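Local atomic coordinates of synaptic vesicle glycoprotein 2C (Homo sapiens, PDB entry 5JLV), a protein that is a synaptic vesicle membrane glycoprotein whose luminal domain, the part studied here, serves as a protein receptor for botulinum neurotoxin A. Residues Lys27-Ile33 with Glu46-Phe52; Phe82-Ile88 with Phe102-Lys108. One frame throughout, in Å; residues are numbered along the deposited sequence.

Contact 1 (Lys27-Ile33 with Glu46-Phe52)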
ATOM      1  N   LYS C  27      -0.131  18.680 -30.273  1.00 54.23           N
ATOM      2  CA  LYS C  27      -0.254  17.250 -29.951  1.00 57.98           C
ATOM      3  C   LYS C  27      -0.860  16.278 -30.955  1.00 51.82           C
ATOM      4  O   LYS C  27      -1.690  16.642 -31.802  1.00 46.72           O
ATOM      5  CB  LYS C  27      -0.877  17.036 -28.560  1.00 61.27           C
ATOM      6  CG  LYS C  27      -2.373  17.264 -28.464  1.00 61.98           C
ATOM      7  CD  LYS C  27      -2.851  16.998 -27.042  1.00 68.88           C
ATOM      8  CE  LYS C  27      -2.169  17.928 -26.049  1.00 70.88           C
ATOM      9  NZ  LYS C  27      -2.650  17.721 -24.658  1.00 77.28           N
ATOM     10  N   TYR C  28      -0.412  15.028 -30.828  1.00 45.53           N
ATOM     11  CA  TYR C  28      -1.023  13.870 -31.474  1.00 44.96           C
ATOM     12  C   TYR C  28      -1.686  13.006 -30.398  1.00 43.99           C
ATOM     13  O   TYR C  28      -1.207  12.939 -29.255  1.00 43.71           O
ATOM     14  CB  TYR C  28       0.039  13.037 -32.196  1.00 42.01           C
ATOM     15  CG  TYR C  28       0.674  13.698 -33.397  1.00 53.80           C
ATOM     16  CD1 TYR C  28       0.169  13.485 -34.681  1.00 54.43           C
ATOM     17  CD2 TYR C  28       1.802  14.506 -33.261  1.00 62.68           C
ATOM     18  CE1 TYR C  28       0.762  14.066 -35.790  1.00 59.52           C
ATOM     19  CE2 TYR C  28       2.400  15.096 -34.368  1.00 66.35           C
ATOM     20  CZ  TYR C  28       1.874  14.874 -35.628  1.00 64.85           C
ATOM     21  OH  TYR C  28       2.459  15.456 -36.730  1.00 72.29           O
ATOM     22  N   ALA C  29      -2.786  12.354 -30.759  1.00 40.32           N
ATOM     23  CA  ALA C  29      -3.550  11.547 -29.803  1.00 42.64           C
ATOM     24  C   ALA C  29      -4.150  10.290 -30.441  1.00 47.23           C
ATOM     25  O   ALA C  29      -4.473  10.275 -31.639  1.00 38.03           O
ATOM     26  CB  ALA C  29      -4.639  12.390 -29.147  1.00 41.93           C
ATOM     27  N   ASN C  30      -4.280   9.237 -29.631  1.00 39.31           N
ATOM     28  CA  ASN C  30      -5.029   8.035 -30.009  1.00 46.17           C
ATOM     29  C   ASN C  30      -4.577   7.447 -31.349  1.00 47.71           C
ATOM     30  O   ASN C  30      -5.394   7.215 -32.251  1.00 45.36           O
ATOM     31  CB  ASN C  30      -6.544   8.330 -30.025  1.00 49.40           C
ATOM     32  CG  ASN C  30      -7.394   7.084 -29.850  1.00 67.26           C
ATOM     33  OD1 ASN C  30      -6.922   5.959 -30.014  1.00 67.52           O
ATOM     34  ND2 ASN C  30      -8.663   7.280 -29.530  1.00 78.47           N
ATOM     35  N   PHE C  31      -3.274   7.224 -31.479  1.00 41.45           N
ATOM     36  CA  PHE C  31      -2.720   6.673 -32.708  1.00 37.49           C
ATOM     37  C   PHE C  31      -1.990   5.378 -32.429  1.00 42.63           C
ATOM     38  O   PHE C  31      -1.589   5.099 -31.282  1.00 42.05           O
ATOM     39  CB  PHE C  31      -1.787   7.681 -33.405  1.00 40.92           C
ATOM     40  CG  PHE C  31      -0.599   8.091 -32.576  1.00 43.77           C
ATOM     41  CD1 PHE C  31      -0.660   9.214 -31.758  1.00 37.44           C
ATOM     42  CD2 PHE C  31       0.591   7.360 -32.620  1.00 44.47           C
ATOM     43  CE1 PHE C  31       0.428   9.591 -30.992  1.00 38.41           C
ATOM     44  CE2 PHE C  31       1.686   7.735 -31.851  1.00 45.83           C
ATOM     45  CZ  PHE C  31       1.604   8.853 -31.039  1.00 40.77           C
ATOM     46  N   THR C  32      -1.839   4.579 -33.472  1.00 38.52           N
ATOM     47  CA  THR C  32      -1.041   3.389 -33.405  1.00 39.11           C
ATOM     48  C   THR C  32      -0.022   3.448 -34.513  1.00 50.09           C
ATOM     49  O   THR C  32      -0.373   3.637 -35.671  1.00 54.11           O
ATOM     50  CB  THR C  32      -1.910   2.123 -33.531  1.00 48.57           C
ATOM     51  OG1 THR C  32      -2.773   2.036 -32.393  1.00 47.45           O
ATOM     52  CG2 THR C  32      -1.042   0.865 -33.593  1.00 51.20           C
ATOM     53  N   ILE C  33       1.248   3.345 -34.143  1.00 43.67           N
ATOM     54  CA  ILE C  33       2.310   3.126 -35.109  1.00 42.01           C
ATOM     55  C   ILE C  33       2.859   1.714 -34.904  1.00 45.88           C
ATOM     56  O   ILE C  33       3.139   1.299 -33.772  1.00 39.93           O
ATOM     57  CB  ILE C  33       3.425   4.194 -34.999  1.00 47.65           C
ATOM     58  CG1 ILE C  33       2.904   5.551 -35.492  1.00 54.89           C
ATOM     59  CG2 ILE C  33       4.641   3.792 -35.825  1.00 50.37           C
ATOM     60  CD1 ILE C  33       3.642   6.745 -34.921  1.00 54.11           C
ATOM     61  N   GLU C  46       3.531  16.994 -28.110  1.00 36.67           N
ATOM     62  CA  GLU C  46       2.955  16.076 -27.143  1.00 40.28           C
ATOM     63  C   GLU C  46       2.306  14.879 -27.849  1.00 41.91           C
ATOM     64  O   GLU C  46       1.754  15.013 -28.949  1.00 45.37           O
ATOM     65  CB  GLU C  46       1.956  16.778 -26.213  1.00 37.46           C
ATOM     66  CG  GLU C  46       1.425  15.862 -25.112  1.00 36.77           C
ATOM     67  CD  GLU C  46       0.630  16.583 -24.042  1.00 47.02           C
ATOM     68  OE1 GLU C  46       0.830  17.804 -23.860  1.00 54.33           O
ATOM     69  OE2 GLU C  46      -0.186  15.920 -23.362  1.00 43.07           O
ATOM     70  N   TYR C  47       2.403  13.713 -27.220  1.00 34.70           N
ATOM     71  CA  TYR C  47       1.787  12.497 -27.716  1.00 34.89           C
ATOM     72  C   TYR C  47       0.953  11.875 -26.586  1.00 34.64           C
ATOM     73  O   TYR C  47       1.508  11.431 -25.575  1.00 33.25           O
ATOM     74  CB  TYR C  47       2.866  11.504 -28.215  1.00 33.76           C
ATOM     75  CG  TYR C  47       3.843  12.114 -29.220  1.00 34.11           C
ATOM     76  CD1 TYR C  47       3.542  12.147 -30.586  1.00 35.48           C
ATOM     77  CD2 TYR C  47       5.045  12.688 -28.798  1.00 32.91           C
ATOM     78  CE1 TYR C  47       4.424  12.711 -31.506  1.00 35.81           C
ATOM     79  CE2 TYR C  47       5.931  13.253 -29.710  1.00 33.17           C
ATOM     80  CZ  TYR C  47       5.612  13.260 -31.061  1.00 36.30           C
ATOM     81  OH  TYR C  47       6.474  13.831 -31.965  1.00 37.76           O
ATOM     82  N   ASP C  48      -0.375  11.895 -26.756  1.00 36.26           N
ATOM     83  CA  ASP C  48      -1.331  11.365 -25.771  1.00 42.53           C
ATOM     84  C   ASP C  48      -1.844  10.036 -26.282  1.00 45.29           C
ATOM     85  O   ASP C  48      -2.281   9.944 -27.440  1.00 38.07           O
ATOM     86  CB  ASP C  48      -2.544  12.304 -25.612  1.00 38.71           C
ATOM     87  CG  ASP C  48      -2.259  13.502 -24.724  1.00 58.33           C
ATOM     88  OD1 ASP C  48      -1.096  13.701 -24.315  1.00 53.94           O
ATOM     89  OD2 ASP C  48      -3.218  14.262 -24.437  1.00 69.20           O
ATOM     90  N   ASN C  49      -1.796   9.011 -25.432  1.00 36.68           N
ATOM     91  CA  ASN C  49      -2.338   7.691 -25.773  1.00 36.69           C
ATOM     92  C   ASN C  49      -1.787   7.146 -27.090  1.00 37.76           C
ATOM     93  O   ASN C  49      -2.515   6.598 -27.917  1.00 41.46           O
ATOM     94  CB  ASN C  49      -3.873   7.733 -25.770  1.00 39.59           C
ATOM     95  CG  ASN C  49      -4.424   8.265 -24.465  1.00 53.97           C
ATOM     96  OD1 ASN C  49      -4.487   7.545 -23.472  1.00 55.00           O
ATOM     97  ND2 ASN C  49      -4.785   9.546 -24.446  1.00 58.54           N
ATOM     98  N   GLY C  50      -0.489   7.321 -27.282  1.00 35.50           N
ATOM     99  CA  GLY C  50       0.190   6.793 -28.446  1.00 36.64           C
ATOM    100  C   GLY C  50       0.617   5.366 -28.195  1.00 38.61           C
ATOM    101  O   GLY C  50       1.105   5.032 -27.109  1.00 33.56           O
ATOM    102  N   ARG C  51       0.413   4.525 -29.195  1.00 35.24           N
ATOM    103  CA  ARG C  51       0.838   3.144 -29.127  1.00 34.91           C
ATOM    104  C   ARG C  51       1.882   2.852 -30.198  1.00 34.83           C
ATOM    105  O   ARG C  51       1.594   2.869 -31.398  1.00 39.55           O
ATOM    106  CB  ARG C  51      -0.369   2.211 -29.243  1.00 37.01           C
ATOM    107  CG  ARG C  51      -1.287   2.295 -28.028  1.00 44.23           C
ATOM    108  CD  ARG C  51      -2.650   1.668 -28.265  1.00 51.41           C
ATOM    109  NE  ARG C  51      -2.567   0.276 -28.705  1.00 66.02           N
ATOM    110  CZ  ARG C  51      -2.121  -0.734 -27.959  1.00 74.49           C
ATOM    111  NH1 ARG C  51      -1.686  -0.523 -26.718  1.00 65.54           N
ATOM    112  NH2 ARG C  51      -2.106  -1.963 -28.463  1.00 80.30           N
ATOM    113  N   PHE C  52       3.107   2.638 -29.746  1.00 29.39           N
ATOM    114  CA  PHE C  52       4.195   2.224 -30.600  1.00 32.36           C
ATOM    115  C   PHE C  52       4.382   0.727 -30.394  1.00 38.55           C
ATOM    116  O   PHE C  52       4.975   0.292 -29.391  1.00 35.02           O
ATOM    117  CB  PHE C  52       5.464   3.000 -30.227  1.00 29.15           C
ATOM    118  CG  PHE C  52       5.283   4.508 -30.230  1.00 34.09           C
ATOM    119  CD1 PHE C  52       4.757   5.172 -29.118  1.00 34.07           C
ATOM    120  CD2 PHE C  52       5.636   5.261 -31.343  1.00 35.31           C
ATOM    121  CE1 PHE C  52       4.594   6.555 -29.119  1.00 31.40           C
ATOM    122  CE2 PHE C  52       5.475   6.641 -31.349  1.00 37.32           C
ATOM    123  CZ  PHE C  52       4.958   7.286 -30.233  1.00 35.23           C
TER
HETATM  124  O   HOH W   1      -4.015   4.564 -29.431  1.00 45.25           O
HETATM  125  O   HOH W   2      -2.827  -0.220 -31.414  1.00 63.95           O

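Contact 2 (Phe82-Ile88 with Phe102-Lys108). With NAG (2-acetamido-2-deoxy-beta-D-glucopyranose), chain M; NAG (2-acetamido-2-deoxy-beta-D-glucopyranose), chain E.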
ATOM      1  N   PHE C  82      15.822  10.090 -27.013  1.00 34.05           N
ATOM      2  CA  PHE C  82      14.838  11.004 -26.476  1.00 33.48           C
ATOM      3  C   PHE C  82      15.584  12.043 -25.655  1.00 32.04           C
ATOM      4  O   PHE C  82      16.133  11.719 -24.603  1.00 36.05           O
ATOM      5  CB  PHE C  82      13.861  10.239 -25.584  1.00 29.04           C
ATOM      6  CG  PHE C  82      13.112   9.154 -26.296  1.00 31.30           C
ATOM      7  CD1 PHE C  82      13.649   7.868 -26.399  1.00 35.07           C
ATOM      8  CD2 PHE C  82      11.858   9.401 -26.837  1.00 32.25           C
ATOM      9  CE1 PHE C  82      12.952   6.861 -27.060  1.00 34.16           C
ATOM     10  CE2 PHE C  82      11.150   8.392 -27.492  1.00 32.80           C
ATOM     11  CZ  PHE C  82      11.701   7.131 -27.610  1.00 33.81           C
ATOM     12  N   LYS C  83      15.615  13.282 -26.147  1.00 30.43           N
ATOM     13  CA  LYS C  83      16.365  14.376 -25.517  1.00 36.49           C
ATOM     14  C   LYS C  83      15.428  15.405 -24.884  1.00 41.28           C
ATOM     15  O   LYS C  83      14.587  15.993 -25.576  1.00 33.15           O
ATOM     16  CB  LYS C  83      17.267  15.065 -26.547  1.00 41.71           C
ATOM     17  CG  LYS C  83      18.274  14.140 -27.218  1.00 53.57           C
ATOM     18  CD  LYS C  83      19.143  14.870 -28.245  1.00 58.21           C
ATOM     19  CE  LYS C  83      19.902  13.883 -29.131  1.00 56.17           C
ATOM     20  NZ  LYS C  83      20.860  14.541 -30.066  1.00 56.36           N
ATOM     21  N   ASN C  84      15.567  15.613 -23.572  1.00 34.60           N
ATOM     22  CA  ASN C  84      14.730  16.575 -22.839  1.00 37.97           C
ATOM     23  C   ASN C  84      13.241  16.253 -22.998  1.00 34.61           C
ATOM     24  O   ASN C  84      12.406  17.137 -23.191  1.00 39.14           O
ATOM     25  CB  ASN C  84      15.037  18.016 -23.290  1.00 41.93           C
ATOM     26  CG  ASN C  84      14.517  19.062 -22.324  1.00 51.32           C
ATOM     27  OD1 ASN C  84      14.412  18.827 -21.119  1.00 49.82           O
ATOM     28  ND2 ASN C  84      14.194  20.236 -22.854  1.00 69.34           N
ATOM     29  N   CYS C  85      12.923  14.967 -22.937  1.00 29.77           N
ATOM     30  CA  CYS C  85      11.551  14.529 -23.035  1.00 29.31           C
ATOM     31  C   CYS C  85      10.981  14.213 -21.661  1.00 32.40           C
ATOM     32  O   CYS C  85      11.720  13.851 -20.746  1.00 33.18           O
ATOM     33  CB  CYS C  85      11.439  13.336 -23.994  1.00 26.49           C
ATOM     34  SG  CYS C  85      11.743  13.816 -25.730  1.00 32.13           S
ATOM     35  N   THR C  86       9.672  14.408 -21.510  1.00 33.56           N
ATOM     36  CA  THR C  86       8.963  13.999 -20.310  1.00 33.21           C
ATOM     37  C   THR C  86       8.002  12.849 -20.623  1.00 34.07           C
ATOM     38  O   THR C  86       7.219  12.909 -21.585  1.00 29.74           O
ATOM     39  CB  THR C  86       8.204  15.179 -19.685  1.00 33.35           C
ATOM     40  OG1 THR C  86       9.120  16.253 -19.474  1.00 35.57           O
ATOM     41  CG2 THR C  86       7.579  14.779 -18.351  1.00 32.29           C
ATOM     42  N   PHE C  87       8.084  11.794 -19.823  1.00 26.05           N
ATOM     43  CA  PHE C  87       7.189  10.654 -19.974  1.00 25.46           C
ATOM     44  C   PHE C  87       6.309  10.554 -18.740  1.00 31.29           C
ATOM     45  O   PHE C  87       6.816  10.519 -17.605  1.00 27.13           O
ATOM     46  CB  PHE C  87       7.987   9.368 -20.139  1.00 24.58           C
ATOM     47  CG  PHE C  87       8.927   9.384 -21.297  1.00 25.02           C
ATOM     48  CD1 PHE C  87      10.223   9.866 -21.149  1.00 21.97           C
ATOM     49  CD2 PHE C  87       8.525   8.898 -22.535  1.00 31.32           C
ATOM     50  CE1 PHE C  87      11.101   9.873 -22.219  1.00 32.18           C
ATOM     51  CE2 PHE C  87       9.392   8.909 -23.619  1.00 29.70           C
ATOM     52  CZ  PHE C  87      10.684   9.398 -23.459  1.00 30.02           C
ATOM     53  N   ILE C  88       4.998  10.516 -18.977  1.00 27.32           N
ATOM     54  CA  ILE C  88       3.985  10.512 -17.916  1.00 25.98           C
ATOM     55  C   ILE C  88       3.060   9.309 -18.092  1.00 25.69           C
ATOM     56  O   ILE C  88       2.532   9.097 -19.182  1.00 30.64           O
ATOM     57  CB  ILE C  88       3.131  11.803 -17.955  1.00 27.95           C
ATOM     58  CG1 ILE C  88       4.006  13.039 -17.662  1.00 30.34           C
ATOM     59  CG2 ILE C  88       1.959  11.720 -16.966  1.00 30.70           C
ATOM     60  CD1 ILE C  88       3.489  14.315 -18.290  1.00 32.19           C
ATOM     61  N   PHE C 102      18.029   7.863 -23.436  1.00 33.80           N
ATOM     62  CA  PHE C 102      17.445   9.076 -22.882  1.00 31.72           C
ATOM     63  C   PHE C 102      18.539  10.061 -22.485  1.00 36.77           C
ATOM     64  O   PHE C 102      19.528   9.685 -21.856  1.00 40.79           O
ATOM     65  CB  PHE C 102      16.561   8.721 -21.676  1.00 30.77           C
ATOM     66  CG  PHE C 102      15.548   7.651 -21.966  1.00 25.40           C
ATOM     67  CD1 PHE C 102      15.813   6.319 -21.660  1.00 28.66           C
ATOM     68  CD2 PHE C 102      14.336   7.968 -22.564  1.00 29.11           C
ATOM     69  CE1 PHE C 102      14.883   5.321 -21.945  1.00 29.47           C
ATOM     70  CE2 PHE C 102      13.404   6.980 -22.855  1.00 28.65           C
ATOM     71  CZ  PHE C 102      13.674   5.653 -22.537  1.00 29.67           C
ATOM     72  N   ILE C 103      18.380  11.319 -22.879  1.00 32.78           N
ATOM     73  CA  ILE C 103      19.303  12.360 -22.462  1.00 35.16           C
ATOM     74  C   ILE C 103      18.489  13.434 -21.792  1.00 30.54           C
ATOM     75  O   ILE C 103      17.588  13.993 -22.415  1.00 37.04           O
ATOM     76  CB  ILE C 103      20.064  12.983 -23.650  1.00 38.22           C
ATOM     77  CG1 ILE C 103      20.828  11.909 -24.442  1.00 33.16           C
ATOM     78  CG2 ILE C 103      20.989  14.094 -23.166  1.00 38.06           C
ATOM     79  CD1 ILE C 103      21.470  12.421 -25.719  1.00 39.49           C
ATOM     80  N   ASP C 104      18.788  13.700 -20.522  1.00 32.70           N
ATOM     81  CA  ASP C 104      18.106  14.746 -19.745  1.00 36.68           C
ATOM     82  C   ASP C 104      16.583  14.594 -19.804  1.00 36.62           C
ATOM     83  O   ASP C 104      15.855  15.572 -19.984  1.00 41.44           O
ATOM     84  CB  ASP C 104      18.529  16.147 -20.222  1.00 42.02           C
ATOM     85  CG  ASP C 104      20.008  16.427 -19.981  1.00 55.37           C
ATOM     86  OD1 ASP C 104      20.523  16.062 -18.902  1.00 62.23           O
ATOM     87  OD2 ASP C 104      20.655  17.027 -20.867  1.00 61.42           O
ATOM     88  N   SER C 105      16.113  13.363 -19.670  1.00 27.82           N
ATOM     89  CA  SER C 105      14.693  13.088 -19.730  1.00 27.70           C
ATOM     90  C   SER C 105      14.104  12.778 -18.364  1.00 30.41           C
ATOM     91  O   SER C 105      14.812  12.433 -17.434  1.00 34.08           O
ATOM     92  CB  SER C 105      14.393  11.960 -20.721  1.00 32.66           C
ATOM     93  OG  SER C 105      14.451  12.462 -22.039  1.00 30.55           O
ATOM     94  N   GLU C 106      12.793  12.901 -18.272  1.00 27.91           N
ATOM     95  CA  GLU C 106      12.099  12.859 -17.023  1.00 38.89           C
ATOM     96  C   GLU C 106      10.977  11.812 -17.115  1.00 35.27           C
ATOM     97  O   GLU C 106      10.239  11.766 -18.120  1.00 24.92           O
ATOM     98  CB  GLU C 106      11.537  14.257 -16.756  1.00 47.47           C
ATOM     99  CG  GLU C 106      10.535  14.339 -15.632  1.00 59.30           C
ATOM    100  CD  GLU C 106      11.185  14.544 -14.284  1.00 69.68           C
ATOM    101  OE1 GLU C 106      12.284  15.142 -14.223  1.00 67.79           O
ATOM    102  OE2 GLU C 106      10.578  14.121 -13.282  1.00 76.48           O
ATOM    103  N   PHE C 107      10.866  10.966 -16.091  1.00 25.00           N
ATOM    104  CA  PHE C 107       9.805   9.956 -16.026  1.00 23.34           C
ATOM    105  C   PHE C 107       8.929  10.197 -14.804  1.00 27.97           C
ATOM    106  O   PHE C 107       9.445  10.403 -13.713  1.00 28.60           O
ATOM    107  CB  PHE C 107      10.396   8.537 -15.955  1.00 29.70           C
ATOM    108  CG  PHE C 107      11.236   8.170 -17.137  1.00 29.80           C
ATOM    109  CD1 PHE C 107      10.664   7.534 -18.247  1.00 28.36           C
ATOM    110  CD2 PHE C 107      12.607   8.443 -17.146  1.00 32.58           C
ATOM    111  CE1 PHE C 107      11.443   7.195 -19.348  1.00 29.30           C
ATOM    112  CE2 PHE C 107      13.389   8.106 -18.250  1.00 38.36           C
ATOM    113  CZ  PHE C 107      12.806   7.487 -19.353  1.00 26.95           C
ATOM    114  N   LYS C 108       7.611  10.153 -15.001  1.00 24.24           N
ATOM    115  CA  LYS C 108       6.618  10.379 -13.937  1.00 31.58           C
ATOM    116  C   LYS C 108       5.599   9.236 -13.976  1.00 28.10           C
ATOM    117  O   LYS C 108       4.825   9.132 -14.931  1.00 28.93           O
ATOM    118  CB  LYS C 108       5.873  11.708 -14.146  1.00 28.96           C
ATOM    119  CG  LYS C 108       6.738  12.886 -14.552  1.00 36.74           C
ATOM    120  CD  LYS C 108       6.975  13.826 -13.395  1.00 50.55           C
ATOM    121  CE  LYS C 108       7.660  15.106 -13.848  1.00 58.65           C
ATOM    122  NZ  LYS C 108       6.721  16.213 -14.184  1.00 61.75           N
TER
HETATM  123  C1  NAG M 605      13.708  21.414 -22.214  1.00 63.53           C
HETATM  124  C2  NAG M 605      14.774  22.503 -22.239  1.00 79.05           C
HETATM  125  C3  NAG M 605      14.345  23.705 -21.405  1.00 88.77           C
HETATM  126  C4  NAG M 605      12.931  24.144 -21.768  1.00 88.75           C
HETATM  127  C5  NAG M 605      11.976  22.956 -21.773  1.00 86.20           C
HETATM  128  C6  NAG M 605      10.579  23.382 -22.209  1.00 89.40           C
HETATM  129  C7  NAG M 605      17.103  21.887 -22.525  1.00 75.39           C
HETATM  130  C8  NAG M 605      18.378  21.497 -21.837  1.00 68.52           C
HETATM  131  N2  NAG M 605      16.032  21.978 -21.742  1.00 77.76           N
HETATM  132  O3  NAG M 605      15.254  24.789 -21.631  1.00 93.57           O
HETATM  133  O4  NAG M 605      12.477  25.118 -20.823  1.00 90.05           O
HETATM  134  O5  NAG M 605      12.467  21.954 -22.660  1.00 77.25           O
HETATM  135  O6  NAG M 605       9.920  22.279 -22.842  1.00 89.61           O
HETATM  136  O7  NAG M 605      17.053  22.104 -23.723  1.00 82.30           O
HETATM  137  C1  NAG E   1       1.452  10.342 -10.692  1.00 34.88           C
HETATM  138  C2  NAG E   1       0.942  11.638 -11.311  1.00 37.27           C
HETATM  139  C3  NAG E   1       0.263  12.513 -10.264  1.00 40.07           C
HETATM  140  C4  NAG E   1      -0.752  11.712  -9.457  1.00 40.20           C
HETATM  141  C5  NAG E   1      -0.140  10.411  -8.949  1.00 33.80           C
HETATM  142  C6  NAG E   1      -1.174   9.574  -8.206  1.00 30.34           C
HETATM  143  C7  NAG E   1       1.925  12.901 -13.134  1.00 46.55           C
HETATM  144  C8  NAG E   1       3.072  13.764 -13.571  1.00 43.39           C
HETATM  145  N2  NAG E   1       2.039  12.360 -11.925  1.00 41.32           N
HETATM  146  O3  NAG E   1      -0.399  13.605 -10.913  1.00 37.72           O
HETATM  147  O4  NAG E   1      -1.203  12.493  -8.346  1.00 36.38           O
HETATM  148  O5  NAG E   1       0.374   9.666 -10.049  1.00 32.95           O
HETATM  149  O6  NAG E   1      -2.382   9.516  -8.975  1.00 34.88           O
HETATM  150  O7  NAG E   1       0.951  12.708 -13.843  1.00 46.35           O

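Contact 1 (Lys27-Ile33 with Glu46-Phe52)
E46 OE2 is held by two lysines. K27 NZ comes from the facing segment at 3.3 Å from E46 OE2, a weak hydrogen bond inside a salt bridge. K68 NZ, on strand 66-68, is its stronger partner. K27 also serves two acids, because its NZ lies 3.5 Å from D48 OD2. The K27 and E46 side chains run side by side, and the bend late in the lysine chain turns NZ towards both carboxylates. The three residues form a salt-bridge network on the face that also carries A29.

The backbones are parallel and in register from K27-E46 to I33-F52. A nearly straight bond from D48 N to Y28 O measures 2.8 Å. N30 and N49 both adopt left-handed backbone angles, so the two chains turn the same corner together.

Aromatic side chains fill the other face. The Y28 and Y47 rings are almost parallel, at 9°, but slid apart, with Y28 CD2 3.6 Å from Y47 CE1. F31 differs. Its CG sits between the backbone N and the carbonyl carbon (chi1 61°), which swings the ring over to the second segment. G50 CA then lies over the ring face, 3.8 Å from the F31 centroid, a CH-pi contact. The F31 edge points at the F52 face, offset, with planes at 85° and F31 CE2 3.7 Å from F52 CZ. I33 CD1 packs beside F52 CE2 at 4.0 Å.

On the T32 and R51 side, R51 NE donates to a water 2.8 Å away, in the guanidinium plane. That water also lies close to T32 OG1.

Stacked parallel strands that turn matching corners over an aromatic interior are characteristic of the right-handed quadrilateral beta-helix of pentapeptide-repeat proteins.

Contact 2 (Phe82-Ile88 with Phe102-Lys108)
In F82, F87, F102 and F107, CG stands anti to the carbonyl carbon and beside the backbone N, with chi1 from -52° to -61°. With all four side chains on the same face, this shared torsion gathers the rings into one aromatic cluster. F87 and F107 lie side by side, near parallel at 12° but slid apart, with F87 CD1 3.4 Å from F107 CE1. F82 and F102 repeat this more loosely, with F82 CD1 3.7 Å from F102 CE2. F87 crosses F102 steeply, and F87 CZ touches the rim of that ring. F107 CZ stands over the centre of the F102 face.

S105 ties the corner. Its OG accepts from C85 N at 3.1 Å and donates to F82 O at 3.2 Å. The hydroxyl reaches F82 O from above the carbonyl plane. I103 N, 2.9 Å from F82 O, comes from the opposite face, so this oxygen has two donors.

N84 ND2 is bonded to C1 of the NAG of chain M at 1.4 Å and hydrogen-bonds D64. At the far end I88 CG2 lies 3.4 Å from O7 of the NAG of chain E, which also touches K108.

The F107 backbone hydrogen-bonds the chain of another protein, probably the receptor-binding domain of botulinum neurotoxin A. Phenylalanine ladders like these line successive coils of the SV2 luminal domain, a pentapeptide-type beta-helix.

Overall arrangement
Contact 1 and contact 2 are two steps of the same beta-helix, in series along the chain. Their centres are 16 Å apart and their nearest atoms about 6 Å apart, so they do not touch. Strand 66-68 lies between them, paired with strand 46-53 on one side and strand 86-88 on the other. Its F67 stacks on Y47 of contact 1 and meets the F87 ring of contact 2, which carries the aromatic column through. The glycans are nearer contact 2. The E46 side chain is about 10 Å from a NAG, whereas N84 is itself glycosylated. Of the two, contact 2 meets the chain of another protein, E106 and F107 among its residues.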